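Local coordinates for protein transcriptional activator TenA-1 (Sulfolobus solfataricus P2, PDB 2QZC) that is a putative TenA-like thiaminase that probably hydrolyses thiamin or related aminopyrimidines in thiamin salvage, on an all-helical heme oxygenase-like fold, at residues S161-S165 with T166-K170. Residues are numbered along the deposited sequence; the frame is centred on the assembly and turned at random.
Sequences SFYAS and TEYKK
Tyr163 turns the edge of its ring onto one face of Tyr168, the planes nearly perpendicular at 87°, with Tyr163 CD1 3.6 Å from Tyr168 CZ. Phe162 adds a second, offset edge-to-face pair, this time with the edge of Tyr168 directed at the Phe162 face and Phe162 CZ 3.8 Å from Tyr168 CD1. Tyr168 can reach both rings because chi1 (-169°) swings its ring away from its own N and back over the preceding turn. Lys169, its chain bent at chi2, folds back along the turn and donates from NZ to Tyr163 O at 2.7 Å. All this straddles the break between helices 154-164 and 166-179 of the heme oxygenase-like bundle, where Ser165 is the N-cap of the second helix: its OG accepts from Tyr168 N at 3.2 Å and donates to Phe162 O at 2.7 Å, tying the cap to the preceding turn. With an alanine in place of Tyr168, the Tyr163 edge and the Phe162 face would probably be left without the ring they both meet, and Met138 O without its hydroxyl mate. Farther out, helix 127-148 anchors both polar ends: Tyr168 OH hydrogen-bonds to Met138 O, while Lys169 NZ forms a salt bridge with Asp146 and a hydrogen bond with Ser142 OG.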
ATOM      1  N   SER A 161     -21.106   6.896 -11.860  1.00 19.22           N
ATOM      2  CA  SER A 161     -20.965   5.517 -12.350  1.00 20.53           C
ATOM      3  C   SER A 161     -19.782   4.814 -11.730  1.00 21.56           C
ATOM      4  O   SER A 161     -19.850   3.601 -11.522  1.00 23.54           O
ATOM      5  CB  SER A 161     -20.890   5.474 -13.876  1.00 21.73           C
ATOM      6  OG  SER A 161     -19.673   6.028 -14.344  1.00 25.30           O
ATOM      7  N   PHE A 162     -18.708   5.551 -11.404  1.00 21.39           N
ATOM      8  CA  PHE A 162     -17.596   4.912 -10.714  1.00 21.09           C
ATOM      9  C   PHE A 162     -18.002   4.392  -9.313  1.00 19.54           C
ATOM     10  O   PHE A 162     -17.762   3.234  -8.962  1.00 23.39           O
ATOM     11  CB  PHE A 162     -16.399   5.815 -10.615  1.00 22.27           C
ATOM     12  CG  PHE A 162     -15.309   5.228  -9.770  1.00 28.24           C
ATOM     13  CD1 PHE A 162     -14.765   3.965 -10.092  1.00 34.38           C
ATOM     14  CD2 PHE A 162     -14.878   5.877  -8.614  1.00 27.62           C
ATOM     15  CE1 PHE A 162     -13.781   3.378  -9.276  1.00 36.36           C
ATOM     16  CE2 PHE A 162     -13.882   5.311  -7.818  1.00 28.82           C
ATOM     17  CZ  PHE A 162     -13.337   4.056  -8.151  1.00 32.32           C
ATOM     18  N   TYR A 163     -18.656   5.255  -8.543  1.00 18.88           N
ATOM     19  CA  TYR A 163     -19.060   4.915  -7.185  1.00 19.79           C
ATOM     20  C   TYR A 163     -20.206   3.922  -7.104  1.00 18.76           C
ATOM     21  O   TYR A 163     -20.349   3.257  -6.081  1.00 19.64           O
ATOM     22  CB  TYR A 163     -19.336   6.200  -6.386  1.00 16.80           C
ATOM     23  CG  TYR A 163     -18.117   7.089  -6.361  1.00 18.96           C
ATOM     24  CD1 TYR A 163     -17.017   6.726  -5.628  1.00 18.53           C
ATOM     25  CD2 TYR A 163     -18.043   8.262  -7.085  1.00 19.92           C
ATOM     26  CE1 TYR A 163     -15.866   7.485  -5.631  1.00 19.70           C
ATOM     27  CE2 TYR A 163     -16.889   9.042  -7.068  1.00 18.98           C
ATOM     28  CZ  TYR A 163     -15.807   8.656  -6.327  1.00 21.53           C
ATOM     29  OH  TYR A 163     -14.652   9.430  -6.295  1.00 23.35           O
ATOM     30  N   ALA A 164     -21.026   3.856  -8.168  1.00 19.62           N
ATOM     31  CA  ALA A 164     -22.125   2.892  -8.290  1.00 20.81           C
ATOM     32  C   ALA A 164     -21.649   1.530  -8.842  1.00 20.62           C
ATOM     33  O   ALA A 164     -22.432   0.565  -8.833  1.00 23.12           O
ATOM     34  CB  ALA A 164     -23.241   3.488  -9.210  1.00 19.76           C
ATOM     35  N   SER A 165     -20.396   1.422  -9.286  1.00 20.58           N
ATOM     36  CA  SER A 165     -19.886   0.219  -9.968  1.00 20.51           C
ATOM     37  C   SER A 165     -19.641  -0.956  -9.034  1.00 21.96           C
ATOM     38  O   SER A 165     -19.423  -0.772  -7.827  1.00 22.08           O
ATOM     39  CB  SER A 165     -18.566   0.520 -10.692  1.00 22.37           C
ATOM     40  OG  SER A 165     -17.483   0.712  -9.792  1.00 23.56           O
ATOM     41  N   THR A 166     -19.667  -2.161  -9.611  1.00 22.90           N
ATOM     42  CA  THR A 166     -19.416  -3.357  -8.812  0.50 22.25           C
ATOM     43  C   THR A 166     -17.984  -3.354  -8.264  1.00 21.54           C
ATOM     44  O   THR A 166     -17.779  -3.818  -7.142  1.00 20.99           O
ATOM     45  CB  THR A 166     -19.765  -4.673  -9.568  0.50 24.13           C
ATOM     46  OG1 THR A 166     -19.178  -4.643 -10.870  0.50 30.17           O
ATOM     47  CG2 THR A 166     -21.278  -4.796  -9.679  0.50 22.75           C
ATOM     48  N   GLU A 167     -17.010  -2.823  -9.013  1.00 21.58           N
ATOM     49  CA  GLU A 167     -15.640  -2.753  -8.507  1.00 23.24           C
ATOM     50  C   GLU A 167     -15.516  -1.841  -7.287  1.00 22.35           C
ATOM     51  O   GLU A 167     -14.780  -2.183  -6.362  1.00 22.61           O
ATOM     52  CB  GLU A 167     -14.604  -2.426  -9.594  1.00 28.76           C
ATOM     53  CG  GLU A 167     -14.367  -3.634 -10.579  1.00 38.02           C
ATOM     54  CD  GLU A 167     -14.075  -5.032  -9.898  1.00 50.94           C
ATOM     55  OE1 GLU A 167     -13.101  -5.186  -9.098  1.00 48.46           O
ATOM     56  OE2 GLU A 167     -14.849  -5.987 -10.184  1.00 50.52           O
ATOM     57  N   TYR A 168     -16.271  -0.747  -7.258  1.00 20.53           N
ATOM     58  CA  TYR A 168     -16.262   0.092  -6.057  1.00 19.20           C
ATOM     59  C   TYR A 168     -16.965  -0.629  -4.912  1.00 18.70           C
ATOM     60  O   TYR A 168     -16.462  -0.596  -3.772  1.00 17.37           O
ATOM     61  CB  TYR A 168     -16.898   1.452  -6.322  1.00 18.32           C
ATOM     62  CG  TYR A 168     -16.653   2.426  -5.178  1.00 15.40           C
ATOM     63  CD1 TYR A 168     -15.425   3.091  -5.081  1.00 20.98           C
ATOM     64  CD2 TYR A 168     -17.656   2.726  -4.259  1.00 17.59           C
ATOM     65  CE1 TYR A 168     -15.179   3.973  -4.020  1.00 20.46           C
ATOM     66  CE2 TYR A 168     -17.412   3.608  -3.203  1.00 16.55           C
ATOM     67  CZ  TYR A 168     -16.182   4.230  -3.110  1.00 16.86           C
ATOM     68  OH  TYR A 168     -15.921   5.110  -2.087  1.00 17.56           O
ATOM     69  N   LYS A 169     -18.090  -1.300  -5.175  1.00 20.03           N
ATOM     70  CA  LYS A 169     -18.776  -2.032  -4.106  1.00 19.64           C
ATOM     71  C   LYS A 169     -17.893  -3.114  -3.481  1.00 18.88           C
ATOM     72  O   LYS A 169     -17.949  -3.340  -2.265  1.00 19.57           O
ATOM     73  CB  LYS A 169     -20.100  -2.655  -4.560  1.00 20.81           C
ATOM     74  CG  LYS A 169     -21.094  -1.681  -5.197  1.00 22.87           C
ATOM     75  CD  LYS A 169     -21.197  -0.315  -4.571  1.00 22.91           C
ATOM     76  CE  LYS A 169     -22.318   0.490  -5.202  1.00 24.50           C
ATOM     77  NZ  LYS A 169     -22.344   1.926  -4.752  1.00 20.52           N
ATOM     78  N   LYS A 170     -17.054  -3.758  -4.307  1.00 20.24           N
ATOM     79  CA  LYS A 170     -16.095  -4.771  -3.812  1.00 19.90           C
ATOM     80  C   LYS A 170     -15.073  -4.136  -2.872  1.00 17.98           C
ATOM     81  O   LYS A 170     -14.682  -4.738  -1.858  1.00 19.98           O
ATOM     82  CB  LYS A 170     -15.396  -5.505  -4.967  1.00 22.05           C
ATOM     83  CG  LYS A 170     -16.284  -6.477  -5.698  1.00 29.86           C
ATOM     84  CD  LYS A 170     -15.485  -7.109  -6.833  1.00 39.75           C
ATOM     85  CE  LYS A 170     -16.306  -8.123  -7.614  1.00 45.18           C
ATOM     86  NZ  LYS A 170     -15.554  -8.627  -8.809  1.00 48.53           N
TER